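Local coordinates for protein 455aa long hypothetical phospho-sugar mutase (Sulfolobus tokodaii, PDB 2F7L) that interconverts the 6-phosphates and 1-phosphates of glucosamine and of galactosamine, feeding the synthesis of UDP-N-acetylglucosamine and UDP-N-acetylgalactosamine, at residues R255-W258 / G259-G263; S289-E292 / E293-K297; E438-A441 / N442-N446. All coordinates share one frame; numbering follows the deposited sequence.

Interaction 1: R255-W258 / G259-G263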
ATOM      1  N   ARG A 255      -9.702  18.225  -6.553  1.00 39.78           N
ATOM      2  CA  ARG A 255     -10.494  17.245  -5.831  1.00 39.97           C
ATOM      3  C   ARG A 255      -9.701  15.948  -5.720  1.00 39.56           C
ATOM      4  O   ARG A 255      -9.132  15.465  -6.711  1.00 39.92           O
ATOM      5  CB  ARG A 255     -11.834  17.013  -6.552  1.00 40.04           C
ATOM      6  CG  ARG A 255     -11.702  16.836  -8.037  1.00 39.74           C
ATOM      7  CD  ARG A 255     -13.040  16.920  -8.765  1.00 38.59           C
ATOM      8  NE  ARG A 255     -12.836  16.590 -10.170  1.00 38.32           N
ATOM      9  CZ  ARG A 255     -13.778  16.134 -10.977  1.00 38.88           C
ATOM     10  NH1 ARG A 255     -15.002  15.965 -10.513  1.00 40.24           N
ATOM     11  NH2 ARG A 255     -13.491  15.800 -12.228  1.00 37.95           N
ATOM     12  N   VAL A 256      -9.644  15.388  -4.515  1.00 38.01           N
ATOM     13  CA  VAL A 256      -8.894  14.161  -4.353  1.00 37.18           C
ATOM     14  C   VAL A 256      -9.682  12.997  -4.965  1.00 36.82           C
ATOM     15  O   VAL A 256     -10.911  12.984  -4.932  1.00 37.02           O
ATOM     16  CB  VAL A 256      -8.537  13.885  -2.845  1.00 36.24           C
ATOM     17  CG1 VAL A 256      -8.683  15.143  -2.025  1.00 35.22           C
ATOM     18  CG2 VAL A 256      -9.368  12.762  -2.297  1.00 35.55           C
ATOM     19  N   GLN A 257      -8.954  12.048  -5.546  1.00 36.09           N
ATOM     20  CA  GLN A 257      -9.535  10.864  -6.173  1.00 35.73           C
ATOM     21  C   GLN A 257      -9.139   9.635  -5.346  1.00 34.84           C
ATOM     22  O   GLN A 257      -7.999   9.510  -4.910  1.00 33.96           O
ATOM     23  CB  GLN A 257      -8.995  10.729  -7.593  1.00 37.28           C
ATOM     24  CG  GLN A 257      -9.296  11.928  -8.502  1.00 37.43           C
ATOM     25  CD  GLN A 257     -10.773  12.025  -8.858  1.00 37.44           C
ATOM     26  OE1 GLN A 257     -11.502  11.030  -8.805  1.00 37.21           O
ATOM     27  NE2 GLN A 257     -11.210  13.214  -9.239  1.00 36.46           N
ATOM     28  N   TRP A 258     -10.070   8.719  -5.133  1.00 34.19           N
ATOM     29  CA  TRP A 258      -9.750   7.561  -4.313  1.00 33.86           C
ATOM     30  C   TRP A 258      -8.905   6.491  -5.003  1.00 35.15           C
ATOM     31  O   TRP A 258      -8.938   6.313  -6.233  1.00 34.72           O
ATOM     32  CB  TRP A 258     -11.021   6.935  -3.734  1.00 32.20           C
ATOM     33  CG  TRP A 258     -10.759   6.242  -2.422  1.00 31.22           C
ATOM     34  CD1 TRP A 258     -11.185   4.995  -2.050  1.00 30.70           C
ATOM     35  CD2 TRP A 258      -9.918   6.712  -1.352  1.00 30.10           C
ATOM     36  NE1 TRP A 258     -10.653   4.657  -0.829  1.00 30.29           N
ATOM     37  CE2 TRP A 258      -9.872   5.691  -0.379  1.00 30.18           C
ATOM     38  CE3 TRP A 258      -9.196   7.893  -1.125  1.00 28.93           C
ATOM     39  CZ2 TRP A 258      -9.123   5.813   0.799  1.00 28.98           C
ATOM     40  CZ3 TRP A 258      -8.449   8.009   0.046  1.00 27.78           C
ATOM     41  CH2 TRP A 258      -8.422   6.977   0.988  1.00 27.92           C
ATOM     42  N   GLY A 259      -8.140   5.782  -4.182  1.00 35.63           N
ATOM     43  CA  GLY A 259      -7.257   4.754  -4.686  1.00 36.61           C
ATOM     44  C   GLY A 259      -7.783   3.824  -5.752  1.00 36.99           C
ATOM     45  O   GLY A 259      -7.019   3.409  -6.618  1.00 37.73           O
ATOM     46  N   ASP A 260      -9.059   3.461  -5.687  1.00 37.15           N
ATOM     47  CA  ASP A 260      -9.628   2.568  -6.688  1.00 37.16           C
ATOM     48  C   ASP A 260     -10.031   3.297  -7.990  1.00 37.04           C
ATOM     49  O   ASP A 260     -10.137   2.675  -9.054  1.00 36.40           O
ATOM     50  CB  ASP A 260     -10.814   1.788  -6.095  1.00 37.63           C
ATOM     51  CG  ASP A 260     -11.792   2.678  -5.333  1.00 38.15           C
ATOM     52  OD1 ASP A 260     -12.821   2.155  -4.857  1.00 38.90           O
ATOM     53  OD2 ASP A 260     -11.544   3.892  -5.203  1.00 37.98           O
ATOM     54  N   ARG A 261     -10.242   4.610  -7.916  1.00 36.99           N
ATOM     55  CA  ARG A 261     -10.587   5.374  -9.114  1.00 37.19           C
ATOM     56  C   ARG A 261      -9.328   5.419  -9.997  1.00 36.54           C
ATOM     57  O   ARG A 261      -9.373   5.147 -11.200  1.00 36.38           O
ATOM     58  CB  ARG A 261     -11.004   6.807  -8.758  1.00 38.39           C
ATOM     59  CG  ARG A 261     -12.121   6.943  -7.730  1.00 38.78           C
ATOM     60  CD  ARG A 261     -13.347   6.316  -8.247  1.00 40.09           C
ATOM     61  NE  ARG A 261     -14.508   6.487  -7.377  1.00 41.59           N
ATOM     62  CZ  ARG A 261     -14.609   6.009  -6.147  1.00 41.76           C
ATOM     63  NH1 ARG A 261     -13.606   5.335  -5.613  1.00 43.45           N
ATOM     64  NH2 ARG A 261     -15.739   6.149  -5.476  1.00 42.12           N
ATOM     65  N   SER A 262      -8.202   5.763  -9.381  1.00 35.79           N
ATOM     66  CA  SER A 262      -6.944   5.841 -10.102  1.00 35.37           C
ATOM     67  C   SER A 262      -6.345   4.461 -10.333  1.00 35.65           C
ATOM     68  O   SER A 262      -5.512   4.284 -11.223  1.00 36.14           O
ATOM     69  CB  SER A 262      -5.948   6.732  -9.357  1.00 34.07           C
ATOM     70  OG  SER A 262      -5.735   6.285  -8.039  1.00 33.01           O
ATOM     71  N   GLY A 263      -6.770   3.484  -9.542  1.00 35.52           N
ATOM     72  CA  GLY A 263      -6.253   2.141  -9.705  1.00 35.85           C
ATOM     73  C   GLY A 263      -6.840   1.593 -10.979  1.00 37.33           C
ATOM     74  O   GLY A 263      -6.200   0.845 -11.717  1.00 37.86           O
TER
HETATM   75  O   HOH W   1      -6.011   8.897  -6.420  1.00 25.13           O
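Trp258 and Arg261 meet because of how each side chain leaves its backbone: Trp258 CG lies anti to its own N (chi1 -152°), while the Arg261 chain bends at chi2 (-62°) and doubles back toward the tryptophan. The setting is the turn from strand 248-251 into helix 259-272, a helix of alpha/beta/alpha domain III of this phosphohexose mutase. The bent arginine brings NH1 to the edge of the indole, near its plane, 3.6 Å from Trp258 CB. Asp260 comes in at a slant, with OD2 3.4 Å from Trp258 CD1 and the carboxylate plane turned 86° from the ring. That same OD2 lies in the guanidinium plane, at its edge, and makes a salt bridge with Arg261 NH1 at 2.5 Å. The ion pair is consistent with the arginine's end being held beside the indole, while the peptide nitrogen of Gly259 sits over one face of the ring. Farther out, Trp258 NE1 is bonded to Glu327 and its ring meets that of Phe219; Asp260 OD1 receives the backbone N-H of Ser288.

The backbone draws the turn together through one acceptor. Trp258 O takes the N-H of Ser262 at 3.3 Å, nearly in line with the carbonyl bond, and the N-H of Arg261 at 2.7 Å, which arrives from above the carbonyl plane. Two donors from the first turn of the helix thus grip a single oxygen of the incoming loop. Gln257 sends its amide NE2 elsewhere, to Asp251, while a water donates to Gln257 O at 2.6 Å and is hydrogen-bonded to Ser262 OG at 3.1 Å.

Interaction 2: S289-E292 / E293-K297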
ATOM      1  N   SER A 289     -17.191  -1.315  -7.272  1.00 39.51           N
ATOM      2  CA  SER A 289     -17.513  -2.198  -8.405  1.00 40.64           C
ATOM      3  C   SER A 289     -17.328  -1.442  -9.721  1.00 40.98           C
ATOM      4  O   SER A 289     -17.270  -2.031 -10.804  1.00 40.68           O
ATOM      5  CB  SER A 289     -18.943  -2.742  -8.287  1.00 40.37           C
ATOM      6  OG  SER A 289     -19.889  -1.696  -8.247  1.00 40.81           O
ATOM      7  N   LEU A 290     -17.237  -0.127  -9.599  1.00 41.85           N
ATOM      8  CA  LEU A 290     -16.989   0.758 -10.726  1.00 43.94           C
ATOM      9  C   LEU A 290     -15.842   0.178 -11.587  1.00 45.10           C
ATOM     10  O   LEU A 290     -15.837   0.294 -12.820  1.00 44.78           O
ATOM     11  CB  LEU A 290     -16.622   2.134 -10.155  1.00 44.08           C
ATOM     12  CG  LEU A 290     -15.622   3.153 -10.692  1.00 44.09           C
ATOM     13  CD1 LEU A 290     -15.520   4.210  -9.609  1.00 44.18           C
ATOM     14  CD2 LEU A 290     -14.239   2.570 -10.960  1.00 43.77           C
ATOM     15  N   VAL A 291     -14.878  -0.451 -10.920  1.00 46.23           N
ATOM     16  CA  VAL A 291     -13.744  -1.054 -11.592  1.00 47.44           C
ATOM     17  C   VAL A 291     -14.210  -2.056 -12.661  1.00 48.38           C
ATOM     18  O   VAL A 291     -13.680  -2.071 -13.780  1.00 48.34           O
ATOM     19  CB  VAL A 291     -12.808  -1.758 -10.566  1.00 47.70           C
ATOM     20  CG1 VAL A 291     -13.568  -2.842  -9.824  1.00 48.22           C
ATOM     21  CG2 VAL A 291     -11.586  -2.360 -11.276  1.00 47.98           C
ATOM     22  N   GLU A 292     -15.200  -2.888 -12.333  1.00 49.29           N
ATOM     23  CA  GLU A 292     -15.705  -3.858 -13.311  1.00 50.38           C
ATOM     24  C   GLU A 292     -16.356  -3.154 -14.481  1.00 50.46           C
ATOM     25  O   GLU A 292     -16.125  -3.496 -15.640  1.00 49.89           O
ATOM     26  CB  GLU A 292     -16.746  -4.785 -12.700  1.00 50.45           C
ATOM     27  CG  GLU A 292     -16.202  -5.838 -11.790  1.00 51.65           C
ATOM     28  CD  GLU A 292     -17.264  -6.851 -11.419  1.00 52.68           C
ATOM     29  OE1 GLU A 292     -18.405  -6.434 -11.107  1.00 52.62           O
ATOM     30  OE2 GLU A 292     -16.954  -8.064 -11.436  1.00 53.87           O
ATOM     31  N   GLU A 293     -17.180  -2.171 -14.162  1.00 50.87           N
ATOM     32  CA  GLU A 293     -17.881  -1.426 -15.178  1.00 52.31           C
ATOM     33  C   GLU A 293     -16.934  -0.886 -16.231  1.00 52.77           C
ATOM     34  O   GLU A 293     -17.120  -1.112 -17.424  1.00 53.21           O
ATOM     35  CB  GLU A 293     -18.633  -0.278 -14.524  1.00 53.90           C
ATOM     36  CG  GLU A 293     -19.739   0.324 -15.373  1.00 55.04           C
ATOM     37  CD  GLU A 293     -20.648   1.201 -14.538  1.00 55.83           C
ATOM     38  OE1 GLU A 293     -20.852   0.873 -13.343  1.00 55.45           O
ATOM     39  OE2 GLU A 293     -21.162   2.205 -15.074  1.00 56.98           O
ATOM     40  N   TYR A 294     -15.906  -0.180 -15.781  1.00 52.97           N
ATOM     41  CA  TYR A 294     -14.944   0.419 -16.691  1.00 52.50           C
ATOM     42  C   TYR A 294     -14.003  -0.575 -17.354  1.00 52.04           C
ATOM     43  O   TYR A 294     -13.786  -0.507 -18.549  1.00 51.62           O
ATOM     44  CB  TYR A 294     -14.118   1.468 -15.952  1.00 52.70           C
ATOM     45  CG  TYR A 294     -13.511   2.514 -16.853  1.00 52.80           C
ATOM     46  CD1 TYR A 294     -14.197   3.687 -17.150  1.00 52.95           C
ATOM     47  CD2 TYR A 294     -12.251   2.332 -17.409  1.00 53.14           C
ATOM     48  CE1 TYR A 294     -13.639   4.653 -17.972  1.00 53.17           C
ATOM     49  CE2 TYR A 294     -11.686   3.295 -18.240  1.00 53.50           C
ATOM     50  CZ  TYR A 294     -12.385   4.451 -18.512  1.00 53.46           C
ATOM     51  OH  TYR A 294     -11.816   5.415 -19.305  1.00 54.66           O
ATOM     52  N   LEU A 295     -13.432  -1.497 -16.597  1.00 52.49           N
ATOM     53  CA  LEU A 295     -12.510  -2.436 -17.218  1.00 53.50           C
ATOM     54  C   LEU A 295     -13.216  -3.440 -18.095  1.00 54.09           C
ATOM     55  O   LEU A 295     -12.577  -4.094 -18.920  1.00 53.47           O
ATOM     56  CB  LEU A 295     -11.672  -3.162 -16.161  1.00 53.17           C
ATOM     57  CG  LEU A 295     -10.715  -2.260 -15.369  1.00 53.53           C
ATOM     58  CD1 LEU A 295      -9.875  -3.114 -14.433  1.00 53.50           C
ATOM     59  CD2 LEU A 295      -9.814  -1.459 -16.322  1.00 53.24           C
ATOM     60  N   SER A 296     -14.530  -3.557 -17.911  1.00 55.33           N
ATOM     61  CA  SER A 296     -15.337  -4.488 -18.699  1.00 56.99           C
ATOM     62  C   SER A 296     -15.263  -4.172 -20.185  1.00 57.66           C
ATOM     63  O   SER A 296     -15.095  -5.068 -21.021  1.00 57.34           O
ATOM     64  CB  SER A 296     -16.796  -4.451 -18.251  1.00 57.46           C
ATOM     65  OG  SER A 296     -17.002  -5.315 -17.146  1.00 59.10           O
ATOM     66  N   LYS A 297     -15.386  -2.894 -20.512  1.00 58.39           N
ATOM     67  CA  LYS A 297     -15.319  -2.479 -21.895  1.00 59.78           C
ATOM     68  C   LYS A 297     -13.889  -2.476 -22.443  1.00 60.30           C
ATOM     69  O   LYS A 297     -13.523  -1.617 -23.241  1.00 60.56           O
ATOM     70  CB  LYS A 297     -15.966  -1.098 -22.064  1.00 60.66           C
ATOM     71  CG  LYS A 297     -15.476  -0.010 -21.145  1.00 61.43           C
ATOM     72  CD  LYS A 297     -16.045   1.340 -21.590  1.00 62.87           C
ATOM     73  CE  LYS A 297     -15.798   2.441 -20.554  1.00 63.93           C
ATOM     74  NZ  LYS A 297     -14.361   2.546 -20.119  1.00 64.20           N
TER
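Val291 CG2 and Leu295 CD1 touch at 3.7 Å, one helical turn apart, and make the apolar side-chain contact within this short helix. The valine brings CG2 to the leucine because that methyl stands anti to its backbone N, and the two side chains meet at a slant, without lying alongside each other. Leu295 CG, at the branch of the leucine, lies 3.4 Å from Val291 O.

Under the side chains run the i to i+4 bonds of an alpha helix. Tyr294 N reaches Leu290 O at 3.0 Å, and Leu295 N reaches Val291 O at 2.9 Å. Toward the start of the helix, the bond from Glu293 N to Ser289 O, at 3.4 Å, is weak. At the other end the Ser296 backbone and hydroxyl both point to Glu292 O, but that oxygen is crowded in the model and the details there are doubtful. Lys297 then curls back: its NZ sits over the centre of one face of the Tyr294 ring and makes a weak bond to Tyr294 O at 3.5 Å.

The acidic ends leave the helix for other partners: Glu292 OE2 forms a salt bridge with Lys402 and Glu293 OE2 with Lys436, both lysines of the C-terminal domain, while Glu293 OE1 is bonded to the hydroxyl of Tyr370.

The helix is the connection of a beta-alpha-beta unit in domain III, between the adjacent parallel strands 280-284 and 301-305, where Val291 rests on Val302 and Trp304 of the second strand, and Leu290, Val291 and Tyr294 all press on Thr264 of helix 259-272.

Interaction 3: E438-A441 / N442-N446; sequences ENVA and NNLVN
Leu444 packs back on the preceding turn, its CD1 4.2 Å from Val440 CG2 and 4.1 Å from Ala441 CA. With CG anti to the carbonyl carbon (chi1 -87°), the leucine runs back along the helix toward residues 440 and 441. Ala441 and Val445 are also buried, and Val445 CG2 comes within 3.2 Å of Ala441 O. In this part Leu444 N bonds to Val440 O at 2.9 Å and Val445 N to Ala441 O at 3.0 Å.

These residues open helix 438-452, the last helix of the chain, which packs on the antiparallel sheet of the C-terminal domain. Val445 lies on that sheet, touching Val373 and Thr375 of strand 371-378 and Ile431 and Ala433 of strand 428-435, while Val440 meets Ala435.

The exposed residues are polar: Glu438, Asn439, Asn442 and Asn443, though Glu438 and Asn442 still brush Tyr371 and Val373 of the sheet. The four meet chiefly through the backbone, Asn442 N bonding to Glu438 O at 3.1 Å and Asn443 N to Asn439 O at 3.0 Å. Asn443 adds little beyond its CB, which lies 3.2 Å from Asn439 O. The backbone N of Asn439, at the start of the helix, is bonded to Asp437 OD1.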
ATOM      1  N   GLU A 438     -26.910   8.319  -4.731  1.00 55.43           N
ATOM      2  CA  GLU A 438     -26.570   8.551  -3.325  1.00 57.56           C
ATOM      3  C   GLU A 438     -27.598   8.073  -2.296  1.00 57.40           C
ATOM      4  O   GLU A 438     -27.234   7.623  -1.204  1.00 57.61           O
ATOM      5  CB  GLU A 438     -26.285  10.038  -3.127  1.00 59.79           C
ATOM      6  CG  GLU A 438     -25.985  10.483  -1.711  1.00 63.54           C
ATOM      7  CD  GLU A 438     -25.745  11.992  -1.653  1.00 67.14           C
ATOM      8  OE1 GLU A 438     -24.628  12.435  -2.021  1.00 68.45           O
ATOM      9  OE2 GLU A 438     -26.680  12.744  -1.264  1.00 68.85           O
ATOM     10  N   ASN A 439     -28.873   8.156  -2.646  1.00 57.23           N
ATOM     11  CA  ASN A 439     -29.938   7.751  -1.737  1.00 57.12           C
ATOM     12  C   ASN A 439     -30.117   6.242  -1.580  1.00 56.11           C
ATOM     13  O   ASN A 439     -30.427   5.769  -0.474  1.00 55.54           O
ATOM     14  CB  ASN A 439     -31.255   8.389  -2.180  1.00 58.84           C
ATOM     15  CG  ASN A 439     -31.167   9.903  -2.238  1.00 60.32           C
ATOM     16  OD1 ASN A 439     -30.237  10.455  -2.833  1.00 61.54           O
ATOM     17  ND2 ASN A 439     -32.131  10.582  -1.625  1.00 60.64           N
ATOM     18  N   VAL A 440     -29.941   5.476  -2.659  1.00 54.59           N
ATOM     19  CA  VAL A 440     -30.099   4.034  -2.512  1.00 53.35           C
ATOM     20  C   VAL A 440     -28.914   3.535  -1.691  1.00 53.09           C
ATOM     21  O   VAL A 440     -28.993   2.490  -1.053  1.00 53.76           O
ATOM     22  CB  VAL A 440     -30.189   3.265  -3.881  1.00 52.14           C
ATOM     23  CG1 VAL A 440     -30.490   4.217  -5.002  1.00 50.98           C
ATOM     24  CG2 VAL A 440     -28.938   2.472  -4.146  1.00 51.23           C
ATOM     25  N   ALA A 441     -27.829   4.303  -1.686  1.00 51.94           N
ATOM     26  CA  ALA A 441     -26.648   3.929  -0.925  1.00 51.09           C
ATOM     27  C   ALA A 441     -26.851   4.199   0.562  1.00 50.32           C
ATOM     28  O   ALA A 441     -26.577   3.353   1.415  1.00 50.18           O
ATOM     29  CB  ALA A 441     -25.447   4.693  -1.430  1.00 51.76           C
ATOM     30  N   ASN A 442     -27.327   5.391   0.880  1.00 49.39           N
ATOM     31  CA  ASN A 442     -27.559   5.729   2.267  1.00 48.35           C
ATOM     32  C   ASN A 442     -28.566   4.749   2.853  1.00 46.77           C
ATOM     33  O   ASN A 442     -28.404   4.229   3.954  1.00 45.39           O
ATOM     34  CB  ASN A 442     -28.098   7.139   2.365  1.00 50.08           C
ATOM     35  CG  ASN A 442     -28.148   7.618   3.779  1.00 52.29           C
ATOM     36  OD1 ASN A 442     -27.103   7.809   4.406  1.00 53.63           O
ATOM     37  ND2 ASN A 442     -29.360   7.802   4.314  1.00 53.14           N
ATOM     38  N   ASN A 443     -29.618   4.514   2.085  1.00 46.12           N
ATOM     39  CA  ASN A 443     -30.669   3.589   2.461  1.00 45.25           C
ATOM     40  C   ASN A 443     -30.050   2.213   2.726  1.00 44.53           C
ATOM     41  O   ASN A 443     -30.314   1.576   3.757  1.00 44.29           O
ATOM     42  CB  ASN A 443     -31.682   3.504   1.321  1.00 45.75           C
ATOM     43  CG  ASN A 443     -32.556   2.280   1.417  1.00 46.29           C
ATOM     44  OD1 ASN A 443     -33.399   2.176   2.310  1.00 46.10           O
ATOM     45  ND2 ASN A 443     -32.349   1.328   0.506  1.00 46.22           N
ATOM     46  N   LEU A 444     -29.224   1.760   1.783  1.00 43.43           N
ATOM     47  CA  LEU A 444     -28.534   0.471   1.895  1.00 42.69           C
ATOM     48  C   LEU A 444     -27.844   0.308   3.232  1.00 43.13           C
ATOM     49  O   LEU A 444     -28.042  -0.685   3.950  1.00 43.29           O
ATOM     50  CB  LEU A 444     -27.476   0.336   0.806  1.00 41.18           C
ATOM     51  CG  LEU A 444     -27.955  -0.220  -0.527  1.00 40.49           C
ATOM     52  CD1 LEU A 444     -26.841  -0.138  -1.554  1.00 39.70           C
ATOM     53  CD2 LEU A 444     -28.428  -1.642  -0.316  1.00 39.03           C
ATOM     54  N   VAL A 445     -27.014   1.295   3.550  1.00 43.02           N
ATOM     55  CA  VAL A 445     -26.267   1.283   4.784  1.00 43.39           C
ATOM     56  C   VAL A 445     -27.203   1.109   5.963  1.00 43.97           C
ATOM     57  O   VAL A 445     -26.946   0.287   6.851  1.00 43.92           O
ATOM     58  CB  VAL A 445     -25.461   2.579   4.929  1.00 43.53           C
ATOM     59  CG1 VAL A 445     -24.713   2.603   6.271  1.00 43.02           C
ATOM     60  CG2 VAL A 445     -24.488   2.692   3.761  1.00 43.43           C
ATOM     61  N   ASN A 446     -28.298   1.867   5.957  1.00 44.24           N
ATOM     62  CA  ASN A 446     -29.269   1.794   7.036  1.00 44.59           C
ATOM     63  C   ASN A 446     -29.812   0.401   7.248  1.00 44.17           C
ATOM     64  O   ASN A 446     -29.827  -0.093   8.379  1.00 43.07           O
ATOM     65  CB  ASN A 446     -30.408   2.760   6.779  1.00 45.44           C
ATOM     66  CG  ASN A 446     -29.957   4.188   6.869  1.00 46.59           C
ATOM     67  OD1 ASN A 446     -29.222   4.553   7.792  1.00 46.49           O
ATOM     68  ND2 ASN A 446     -30.388   5.015   5.917  1.00 47.36           N
TER

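Interactions 1 and 2 belong to one neighbourhood: helices 259-272 and 290-296 touch where Arg261 CD meets Leu290 CD1, with the centres of the two contacts about 14 Å apart. Interaction 3 stands apart in the C-terminal domain, its nearest atoms about 10 Å from interaction 2. Interaction 2 is largely buried; the other two are partly buried, and interaction 3 has the most residues facing solvent. Their chemistry follows: a salt bridge, an indole and a doubly used carbonyl at the 258-262 turn, aliphatic packing in 289-297 with glutamates that pair with lysines of the C-terminal domain, and plain helix bonding with exposed asparagines in 438-446.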